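PDB 3LL3: gluconate kinase from Lactobacillus acidophilus, which probably transfers a phosphate group from ATP to a sugar or sugar acid, as an FGGY-family carbohydrate kinase that binds ATP and D-xylulose. Local coordinates for residues D48-F53 / D90-N95; W76-H81 / T173-G178; H81-L86 / Q152-I157; M131-K136 / A177-L182. All blocks are in the same frame, centred on the assembly; numbering follows the deposited sequence.

Interaction 1 of 4, residues D48-F53 / D90-N95; sequences DPKLIF and DELLTN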
# COMPACT_ATOMS: atom_id res chain seq x y z
N ASP A 48 23.02 31.22 -3.00
CA ASP A 48 23.86 32.37 -3.34
C ASP A 48 25.33 32.07 -3.07
O ASP A 48 25.74 31.88 -1.92
CB ASP A 48 23.40 33.59 -2.53
CG ASP A 48 24.14 34.88 -2.91
OD1 ASP A 48 25.21 34.81 -3.55
OD2 ASP A 48 23.64 35.97 -2.56
N PRO A 49 26.14 31.99 -4.15
CA PRO A 49 27.56 31.68 -4.02
C PRO A 49 28.28 32.66 -3.09
O PRO A 49 29.20 32.23 -2.39
CB PRO A 49 28.08 31.80 -5.45
CG PRO A 49 26.91 31.50 -6.28
CD PRO A 49 25.74 32.12 -5.56
N LYS A 50 27.87 33.92 -3.08
CA LYS A 50 28.46 34.92 -2.17
C LYS A 50 28.23 34.58 -0.69
O LYS A 50 29.15 34.71 0.13
CB LYS A 50 27.92 36.32 -2.49
CG LYS A 50 28.43 36.89 -3.80
CD LYS A 50 27.71 38.18 -4.17
CE LYS A 50 28.53 38.99 -5.15
NZ LYS A 50 29.87 39.33 -4.59
N LEU A 51 27.02 34.16 -0.35
CA LEU A 51 26.70 33.70 1.01
C LEU A 51 27.52 32.48 1.40
O LEU A 51 28.04 32.40 2.51
CB LEU A 51 25.21 33.37 1.14
CG LEU A 51 24.30 34.56 1.45
CD1 LEU A 51 24.71 35.77 0.62
CD2 LEU A 51 22.84 34.21 1.22
N ILE A 52 27.62 31.52 0.48
CA ILE A 52 28.39 30.32 0.75
C ILE A 52 29.84 30.69 1.01
O ILE A 52 30.45 30.21 1.98
CB ILE A 52 28.30 29.31 -0.40
CG1 ILE A 52 26.87 28.76 -0.50
CG2 ILE A 52 29.30 28.19 -0.19
CD1 ILE A 52 26.68 27.69 -1.56
N PHE A 53 30.39 31.55 0.16
CA PHE A 53 31.78 31.96 0.33
C PHE A 53 32.00 32.75 1.63
O PHE A 53 33.02 32.59 2.28
CB PHE A 53 32.29 32.77 -0.86
CG PHE A 53 33.71 33.22 -0.71
CD1 PHE A 53 34.01 34.54 -0.42
CD2 PHE A 53 34.75 32.31 -0.81
CE1 PHE A 53 35.33 34.94 -0.26
CE2 PHE A 53 36.06 32.70 -0.65
CZ PHE A 53 36.35 34.02 -0.38
N ASP A 90 34.25 38.11 -14.87
CA ASP A 90 34.28 37.10 -13.80
C ASP A 90 33.19 37.29 -12.75
O ASP A 90 33.28 36.75 -11.65
CB ASP A 90 35.65 37.08 -13.12
CG ASP A 90 36.74 36.49 -14.00
OD1 ASP A 90 36.40 35.69 -14.89
OD2 ASP A 90 37.93 36.82 -13.78
N GLU A 91 32.15 38.04 -13.09
CA GLU A 91 31.07 38.31 -12.15
C GLU A 91 29.97 37.24 -12.23
O GLU A 91 29.75 36.65 -13.28
CB GLU A 91 30.48 39.70 -12.40
CG GLU A 91 29.45 39.79 -13.53
CD GLU A 91 30.06 39.79 -14.93
OE1 GLU A 91 29.27 39.73 -15.91
OE2 GLU A 91 31.30 39.85 -15.07
N LEU A 92 29.29 37.00 -11.12
CA LEU A 92 28.21 36.02 -11.11
C LEU A 92 27.10 36.43 -12.07
O LEU A 92 26.63 37.56 -12.01
CB LEU A 92 27.63 35.88 -9.72
CG LEU A 92 28.56 35.19 -8.73
CD1 LEU A 92 28.01 35.32 -7.31
CD2 LEU A 92 28.73 33.74 -9.15
N LEU A 93 26.70 35.50 -12.93
CA LEU A 93 25.58 35.68 -13.85
C LEU A 93 24.35 34.94 -13.34
O LEU A 93 23.22 35.23 -13.74
CB LEU A 93 25.94 35.15 -15.24
CG LEU A 93 26.88 35.97 -16.12
CD1 LEU A 93 27.25 35.22 -17.40
CD2 LEU A 93 26.24 37.30 -16.45
N THR A 94 24.59 33.95 -12.47
CA THR A 94 23.53 33.10 -11.93
C THR A 94 23.85 32.80 -10.48
O THR A 94 24.97 33.03 -10.02
CB THR A 94 23.48 31.73 -12.64
OG1 THR A 94 24.66 31.00 -12.31
CG2 THR A 94 23.39 31.85 -14.15
N ASN A 95 22.88 32.29 -9.75
CA ASN A 95 23.16 31.66 -8.46
C ASN A 95 23.76 30.27 -8.68
O ASN A 95 23.95 29.84 -9.82
CB ASN A 95 21.89 31.53 -7.63
CG ASN A 95 21.42 32.85 -7.06
OD1 ASN A 95 22.22 33.64 -6.57
ND2 ASN A 95 20.12 33.09 -7.12
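The N-terminal turn of helix 49-65 meets the loop that follows strand 84-86, and Pro-49, the first residue of the helix, touches Leu-92 and Asn-95 of that loop. The contact lies near the protein surface. It is made by van der Waals packing, and no hydrogen bond passes between residues 48-53 and 90-95. Leu-92 reaches in with both methyl groups. Its CD1 lies 4.0 Å from Pro-49 CB, and its CD2 lies 4.1 Å from Pro-49 CG. The two side chains run past each other in opposite directions. Leu-92 CD1 also touches the aliphatic part of Lys-50, 3.9 Å from its CG. Lys-50 CG stands anti to its own carbonyl carbon (chi1 -70°), which lays the start of the chain alongside Leu-92. At the CD corner of the proline ring, Pro-49 CD sits 3.9 Å from Asn-95 CA. The Asn-95 side chain crosses the ring at about a right angle, with OD1 3.8 Å from Asp-48 CA. The other end of this amide is held by Glu-46, whose OE1 is hydrogen-bonded to Asn-95 ND2. Asp-48 turns its own carboxylate to the helix. OD1 accepts from Lys-50 N at 2.8 Å, and the donor comes from above the carboxylate plane. Behind the contact, Pro-49 and Leu-92 both rest on Ile-84 of strand 84-86, and Pro-49 also touches Tyr-160 of helix 157-166. An aspartate N-cap followed by proline in the first turn is a familiar way to start an alpha-helix, here within the N-terminal domain of an FGGY kinase.

Interaction 2 of 4, residues W76-H81 / T173-G178; sequences WSSQMH and TTMAAG. With XUL (D-xylulose), chain E.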
# COMPACT_ATOMS: atom_id res chain seq x y z
N TRP A 76 39.14 20.29 0.52
CA TRP A 76 37.74 20.54 0.19
C TRP A 76 36.97 19.29 -0.19
O TRP A 76 37.44 18.48 -0.99
CB TRP A 76 37.64 21.59 -0.92
CG TRP A 76 38.33 22.85 -0.55
CD1 TRP A 76 39.65 23.15 -0.75
CD2 TRP A 76 37.75 23.98 0.10
NE1 TRP A 76 39.92 24.41 -0.25
CE2 TRP A 76 38.77 24.94 0.27
CE3 TRP A 76 36.46 24.29 0.56
CZ2 TRP A 76 38.54 26.17 0.88
CZ3 TRP A 76 36.24 25.51 1.16
CH2 TRP A 76 37.28 26.43 1.32
N SER A 77 35.80 19.12 0.43
CA SER A 77 34.79 18.16 0.02
C SER A 77 33.57 19.00 -0.36
O SER A 77 33.29 20.02 0.29
CB SER A 77 34.46 17.21 1.16
OG SER A 77 33.37 16.38 0.81
N SER A 78 32.87 18.64 -1.43
CA SER A 78 31.82 19.51 -1.94
C SER A 78 30.63 18.74 -2.53
O SER A 78 30.81 17.69 -3.13
CB SER A 78 32.41 20.45 -3.00
OG SER A 78 31.40 21.22 -3.63
N GLN A 79 29.43 19.30 -2.34
CA GLN A 79 28.25 18.85 -3.06
C GLN A 79 28.58 18.76 -4.55
O GLN A 79 29.48 19.43 -5.03
CB GLN A 79 27.12 19.86 -2.88
CG GLN A 79 27.44 21.21 -3.50
CD GLN A 79 26.44 22.29 -3.14
OE1 GLN A 79 26.58 22.99 -2.13
NE2 GLN A 79 25.44 22.46 -3.99
N MSE A 80 27.84 17.92 -5.26
CA MSE A 80 28.07 17.67 -6.68
C MSE A 80 26.99 18.29 -7.55
O MSE A 80 25.93 18.65 -7.05
CB MSE A 80 28.12 16.18 -6.95
CG MSE A 80 29.20 15.46 -6.18
SE MSE A 80 29.31 13.57 -6.67
CE MSE A 80 30.23 13.79 -8.42
N HIS A 81 27.29 18.43 -8.84
CA HIS A 81 26.30 18.74 -9.85
C HIS A 81 25.86 20.21 -9.85
O HIS A 81 24.95 20.57 -10.59
CB HIS A 81 25.06 17.84 -9.72
CG HIS A 81 25.38 16.38 -9.51
ND1 HIS A 81 26.19 15.66 -10.36
CD2 HIS A 81 24.97 15.51 -8.55
CE1 HIS A 81 26.29 14.42 -9.93
NE2 HIS A 81 25.56 14.30 -8.83
N THR A 173 39.07 15.81 -11.07
CA THR A 173 38.44 14.76 -11.84
C THR A 173 37.09 14.30 -11.26
O THR A 173 36.15 14.10 -12.00
CB THR A 173 39.37 13.53 -11.94
OG1 THR A 173 40.65 13.93 -12.46
CG2 THR A 173 38.76 12.48 -12.82
N THR A 174 36.99 14.11 -9.93
CA THR A 174 35.75 13.55 -9.36
C THR A 174 34.60 14.54 -9.48
O THR A 174 33.43 14.16 -9.53
CB THR A 174 35.89 13.15 -7.86
OG1 THR A 174 35.81 14.33 -7.05
CG2 THR A 174 37.19 12.43 -7.59
N MSE A 175 34.93 15.83 -9.53
CA MSE A 175 33.91 16.86 -9.65
C MSE A 175 33.50 17.04 -11.13
O MSE A 175 32.33 17.26 -11.43
CB MSE A 175 34.39 18.17 -9.04
CG MSE A 175 33.31 19.22 -8.93
SE MSE A 175 31.84 18.76 -7.72
CE MSE A 175 32.86 18.64 -6.04
N ALA A 176 34.47 16.94 -12.03
CA ALA A 176 34.18 16.95 -13.46
C ALA A 176 33.28 15.74 -13.77
O ALA A 176 32.41 15.80 -14.66
CB ALA A 176 35.47 16.88 -14.26
N ALA A 177 33.47 14.66 -13.00
CA ALA A 177 32.69 13.44 -13.16
C ALA A 177 31.20 13.66 -12.87
O ALA A 177 30.37 12.90 -13.35
CB ALA A 177 33.26 12.30 -12.28
N GLY A 178 30.86 14.72 -12.13
CA GLY A 178 29.46 15.03 -11.85
C GLY A 178 28.78 16.01 -12.82
O GLY A 178 27.62 16.40 -12.59
C1 XUL E . 26.26 11.94 -5.49
C2 XUL E . 25.01 12.49 -6.19
C3 XUL E . 24.13 13.57 -5.50
C4 XUL E . 24.75 14.26 -4.27
C5 XUL E . 25.89 15.23 -4.62
O1 XUL E . 26.08 10.58 -5.20
O2 XUL E . 24.70 12.05 -7.27
O3 XUL E . 22.94 12.97 -5.05
O4 XUL E . 23.73 14.97 -3.62
O5 XUL E . 26.06 16.20 -3.61
O HOH W 1 29.73 18.13 -10.41
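The carbonyl oxygen Gly-178 O accepts the shortest polar bond of this contact, 2.8 Å from His-81 ND1. The bond is nearly straight, 169° at the hydrogen. The oxygen lies in the plane of the imidazole, and ND1 meets it on a lone pair. The other ring nitrogen of His-81, NE2, donates to O2 of the bound D-xylulose at 2.9 Å. The two bonds fix the rotation of the ring. Met-80 CB lies over the centre of one ring face. These residues follow strand 70-78 of the N-terminal domain sheet and form one wall of the sugar pocket, where Asp-239 and Arg-344 also bind xylulose. Met-80 N donates to the sugar O5 at 3.0 Å. The selenomethionine side chain of Met-80 bends at its last torsion (chi3 76°) and brings CE 3.4 Å from Thr-174 O and close to Gly-178 CA. Selenomethionine Met-175 reaches the other way from helix 173-176. Its chain folds back at chi2 and chi3, and CE ends 3.6 Å from Ser-78 CB, close to Gln-79 O. That carbonyl also accepts a bond from Ser-78 OG in its plane. One water bridges the backbones, accepting from His-81 N and donating to Met-175 O, both at 2.9 Å.

Interaction 3 of 4, residues H81-L86 / Q152-I157; sequences HSLIGL and QKWIGI. With XUL (D-xylulose), chain E.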
# COMPACT_ATOMS: atom_id res chain seq x y z
N HIS A 81 27.29 18.43 -8.84
CA HIS A 81 26.30 18.74 -9.85
C HIS A 81 25.86 20.21 -9.85
O HIS A 81 24.95 20.57 -10.59
CB HIS A 81 25.06 17.84 -9.72
CG HIS A 81 25.38 16.38 -9.51
ND1 HIS A 81 26.19 15.66 -10.36
CD2 HIS A 81 24.97 15.51 -8.55
CE1 HIS A 81 26.29 14.42 -9.93
NE2 HIS A 81 25.56 14.30 -8.83
N SER A 82 26.48 21.05 -9.03
CA SER A 82 26.09 22.45 -8.99
C SER A 82 26.62 23.18 -10.23
O SER A 82 27.63 22.78 -10.81
CB SER A 82 26.56 23.15 -7.72
OG SER A 82 27.96 23.42 -7.75
N LEU A 83 25.94 24.25 -10.62
CA LEU A 83 26.28 24.97 -11.83
C LEU A 83 26.15 26.46 -11.60
O LEU A 83 25.13 26.95 -11.11
CB LEU A 83 25.36 24.53 -12.97
CG LEU A 83 25.63 25.23 -14.30
CD1 LEU A 83 27.08 24.96 -14.72
CD2 LEU A 83 24.66 24.74 -15.37
N ILE A 84 27.21 27.19 -11.96
CA ILE A 84 27.27 28.63 -11.78
C ILE A 84 27.88 29.26 -13.03
O ILE A 84 28.92 28.78 -13.50
CB ILE A 84 28.23 29.01 -10.64
CG1 ILE A 84 27.78 28.40 -9.32
CG2 ILE A 84 28.39 30.53 -10.56
CD1 ILE A 84 28.82 28.54 -8.23
N GLY A 85 27.27 30.34 -13.53
CA GLY A 85 27.81 31.05 -14.67
C GLY A 85 28.53 32.36 -14.31
O GLY A 85 28.01 33.17 -13.55
N LEU A 86 29.72 32.55 -14.86
CA LEU A 86 30.45 33.81 -14.71
C LEU A 86 30.49 34.57 -16.04
O LEU A 86 30.66 33.95 -17.09
CB LEU A 86 31.89 33.53 -14.26
CG LEU A 86 32.09 32.79 -12.93
CD1 LEU A 86 33.57 32.70 -12.64
CD2 LEU A 86 31.35 33.49 -11.80
N GLN A 152 30.99 33.22 -19.83
CA GLN A 152 32.32 32.88 -20.30
C GLN A 152 32.92 31.71 -19.52
O GLN A 152 33.92 31.11 -19.94
CB GLN A 152 33.25 34.10 -20.19
CG GLN A 152 32.82 35.28 -21.08
CD GLN A 152 32.72 34.88 -22.54
OE1 GLN A 152 33.69 34.39 -23.13
NE2 GLN A 152 31.55 35.09 -23.14
N LYS A 153 32.32 31.41 -18.37
CA LYS A 153 32.76 30.27 -17.55
C LYS A 153 31.55 29.58 -16.94
O LYS A 153 30.63 30.24 -16.46
CB LYS A 153 33.70 30.72 -16.43
CG LYS A 153 35.07 31.22 -16.92
CD LYS A 153 35.86 30.07 -17.52
CE LYS A 153 37.34 30.39 -17.63
NZ LYS A 153 37.62 31.29 -18.75
N TRP A 154 31.56 28.25 -16.98
CA TRP A 154 30.54 27.47 -16.31
C TRP A 154 31.24 26.60 -15.28
O TRP A 154 32.09 25.78 -15.63
CB TRP A 154 29.79 26.61 -17.32
CG TRP A 154 28.89 27.40 -18.20
CD1 TRP A 154 29.06 27.67 -19.53
CD2 TRP A 154 27.69 28.06 -17.80
NE1 TRP A 154 28.01 28.43 -19.99
CE2 TRP A 154 27.16 28.69 -18.95
CE3 TRP A 154 27.00 28.17 -16.59
CZ2 TRP A 154 25.98 29.42 -18.91
CZ3 TRP A 154 25.83 28.89 -16.55
CH2 TRP A 154 25.33 29.51 -17.71
N ILE A 155 30.90 26.80 -14.01
CA ILE A 155 31.66 26.17 -12.94
C ILE A 155 30.74 25.65 -11.86
O ILE A 155 29.53 25.85 -11.92
CB ILE A 155 32.64 27.17 -12.28
CG1 ILE A 155 31.86 28.31 -11.62
CG2 ILE A 155 33.65 27.72 -13.31
CD1 ILE A 155 32.77 29.45 -11.10
N GLY A 156 31.32 24.99 -10.86
CA GLY A 156 30.56 24.55 -9.70
C GLY A 156 30.98 25.35 -8.49
O GLY A 156 31.96 26.10 -8.54
N ILE A 157 30.27 25.18 -7.38
CA ILE A 157 30.55 25.93 -6.16
C ILE A 157 31.96 25.69 -5.61
O ILE A 157 32.57 26.60 -5.04
CB ILE A 157 29.52 25.61 -5.05
CG1 ILE A 157 29.75 26.52 -3.85
CG2 ILE A 157 29.63 24.14 -4.64
CD1 ILE A 157 29.36 27.97 -4.10
C1 XUL E . 26.26 11.94 -5.49
C2 XUL E . 25.01 12.49 -6.19
C3 XUL E . 24.13 13.57 -5.50
C4 XUL E . 24.75 14.26 -4.27
C5 XUL E . 25.89 15.23 -4.62
O1 XUL E . 26.08 10.58 -5.20
O2 XUL E . 24.70 12.05 -7.27
O3 XUL E . 22.94 12.97 -5.05
O4 XUL E . 23.73 14.97 -3.62
O5 XUL E . 26.06 16.20 -3.61
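Ile-155 CG1 sits between its backbone N and carbonyl carbon (chi1 63°), where it packs on Ile-84 CB at 3.8 Å; Ile-84 CG1 instead lies beside the backbone N (chi1 -60°), and its CD1 extends to Ile-157. Strands 84-86 and 153-155 form a two-stranded antiparallel sheet with a classic beta bulge at one end. Ile-84 and Ile-155 are a hydrogen-bonded pair. Ile-155 N donates to Ile-84 O at 2.8 Å, and Ile-84 N returns a bond to Ile-155 O. In the bulge, Gln-152 and Lys-153 both face Leu-86. Leu-86 O accepts from Gln-152 N at 2.9 Å and only weakly from Lys-153 N. On the face of Ile-84, Leu-86 crosses Ile-155 at about a right angle, CD1 to CD1 at 3.7 Å. On the other face, the Trp-154 indole leans across the partner strand. Its CZ3 lies 3.5 Å from Gly-85 CA, and its CE3 meets Leu-83 CD1. Leu-137 of helix 133-143 touches both Leu-83 and Trp-154. Beyond the strands, Ser-82 reaches the start of helix 157-166: its OG accepts from Ile-157 N at 2.9 Å, with 168° at the hydrogen.

Interaction 4 of 4, residues M131-K136 / A177-L182; sequences MAPIYK and AGTGIL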
# COMPACT_ATOMS: atom_id res chain seq x y z
N MSE A 131 19.61 16.60 -12.57
CA MSE A 131 20.60 17.11 -11.63
C MSE A 131 21.92 17.53 -12.30
O MSE A 131 22.64 18.40 -11.79
CB MSE A 131 20.89 16.05 -10.56
CG MSE A 131 21.60 14.81 -11.09
SE MSE A 131 21.65 13.32 -9.75
CE MSE A 131 22.53 11.93 -10.79
N ALA A 132 22.24 16.89 -13.43
CA ALA A 132 23.50 17.12 -14.15
C ALA A 132 23.58 18.49 -14.82
O ALA A 132 22.64 18.92 -15.50
CB ALA A 132 23.73 16.02 -15.18
N PRO A 133 24.73 19.17 -14.64
CA PRO A 133 25.13 20.37 -15.37
C PRO A 133 24.85 20.30 -16.89
O PRO A 133 24.34 21.25 -17.45
CB PRO A 133 26.62 20.46 -15.08
CG PRO A 133 26.71 19.98 -13.66
CD PRO A 133 25.68 18.86 -13.56
N ILE A 134 25.16 19.19 -17.54
CA ILE A 134 24.91 19.15 -18.98
C ILE A 134 23.44 19.44 -19.35
O ILE A 134 23.17 20.16 -20.31
CB ILE A 134 25.40 17.85 -19.63
CG1 ILE A 134 25.15 17.88 -21.14
CG2 ILE A 134 24.74 16.65 -18.98
CD1 ILE A 134 25.74 16.70 -21.87
N TYR A 135 22.50 18.89 -18.58
CA TYR A 135 21.07 19.10 -18.86
C TYR A 135 20.63 20.51 -18.48
O TYR A 135 19.78 21.12 -19.14
CB TYR A 135 20.21 18.06 -18.13
CG TYR A 135 20.44 16.67 -18.63
CD1 TYR A 135 20.12 16.34 -19.94
CD2 TYR A 135 20.98 15.69 -17.81
CE1 TYR A 135 20.31 15.07 -20.43
CE2 TYR A 135 21.19 14.40 -18.30
CZ TYR A 135 20.85 14.10 -19.62
OH TYR A 135 21.05 12.85 -20.14
N LYS A 136 21.23 21.03 -17.42
CA LYS A 136 20.95 22.40 -17.01
C LYS A 136 21.46 23.41 -18.04
O LYS A 136 20.82 24.43 -18.27
CB LYS A 136 21.57 22.69 -15.64
CG LYS A 136 20.94 21.87 -14.51
CD LYS A 136 21.65 22.10 -13.19
CE LYS A 136 21.08 21.22 -12.07
NZ LYS A 136 22.09 21.11 -10.97
N ALA A 177 33.47 14.66 -13.00
CA ALA A 177 32.69 13.44 -13.16
C ALA A 177 31.20 13.66 -12.87
O ALA A 177 30.37 12.90 -13.35
CB ALA A 177 33.26 12.30 -12.28
N GLY A 178 30.86 14.72 -12.13
CA GLY A 178 29.46 15.03 -11.85
C GLY A 178 28.78 16.01 -12.82
O GLY A 178 27.62 16.40 -12.59
N THR A 179 29.48 16.41 -13.89
CA THR A 179 28.90 17.36 -14.85
C THR A 179 28.04 16.69 -15.92
O THR A 179 27.09 17.29 -16.41
CB THR A 179 29.97 18.20 -15.61
OG1 THR A 179 30.83 17.34 -16.36
CG2 THR A 179 30.82 19.03 -14.65
N GLY A 180 28.39 15.46 -16.29
CA GLY A 180 27.74 14.77 -17.40
C GLY A 180 28.41 15.16 -18.71
O GLY A 180 27.87 14.92 -19.79
N ILE A 181 29.60 15.75 -18.62
CA ILE A 181 30.33 16.21 -19.81
C ILE A 181 31.69 15.52 -19.89
O ILE A 181 32.34 15.55 -20.93
CB ILE A 181 30.53 17.73 -19.79
CG1 ILE A 181 29.22 18.44 -19.46
CG2 ILE A 181 31.07 18.24 -21.14
CD1 ILE A 181 29.39 19.94 -19.22
N LEU A 182 32.10 14.87 -18.80
CA LEU A 182 33.42 14.23 -18.75
C LEU A 182 33.37 12.85 -19.41
O LEU A 182 32.63 11.98 -18.97
CB LEU A 182 33.89 14.09 -17.31
CG LEU A 182 35.31 13.55 -17.12
CD1 LEU A 182 36.34 14.61 -17.45
CD2 LEU A 182 35.54 12.99 -15.69
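Ile-134 CB, in the first turn of helix 133-143, packs 3.9 Å from Ile-181 CG1 in the loop after helix 173-176. Farther out the side chain branches. CG2 settles 3.5 Å from Thr-179 O, and on its other flank it lies over the rim of one face of the Tyr-135 ring. The longer branch leaves anti to the backbone N (chi1 -178°) and stays extended, so CD1 reaches 3.5 Å from Gly-180 O. Helix 133-143 and this loop pack together within the N-terminal domain of this FGGY-family kinase. One hydrogen bond joins the two segments. Ile-134 N donates to Thr-179 O at 2.9 Å, nearly along the C=O axis. Ala-132 is the N-cap residue. The Thr-179 carbonyl serves the amide of Ile-134 in the first helical turn. The loop keeps its own shape through an ST turn, in which Thr-179 OG1 accepts from Ile-181 N at 3.0 Å. The same hydroxyl is also hydrogen-bonded to Ala-176 O. Gly-180 has positive phi (86°), and its CA lies against Ile-134 CG2. Ile-120 of helix 116-124 covers Ile-134 from outside the two segments. Lys-136 NZ, farther along the helix, lies among the carbonyls of Met-131, Ile-97 and Thr-98. Pro-133 lies against the same loop as Ile-134. Its CB touches Thr-179 O, its CG lies 3.6 Å from Thr-179 CA, and its CD approaches Gly-178 O at 3.3 Å.

All four contacts lie in the N-terminal domain. Interaction 1 is at the surface, and interactions 2, 3 and 4 are buried. Interactions 1 and 3 touch along strand 84-86, where Leu-93 N and Thr-94 OG1 bond to the backbone of Gly-85. Interactions 2 and 3 share His-81, the residue that carries the chain from the sugar pocket toward the small sheet. Interactions 2 and 4 share Ala-177 and Gly-178, and Lys-136 joins them by bonding to His-81 O. The chemistry follows position: apolar packing in interaction 1, ligand, water and selenomethionine contacts in interaction 2, strand pairing in interaction 3, and a single backbone bond with packing in interaction 4.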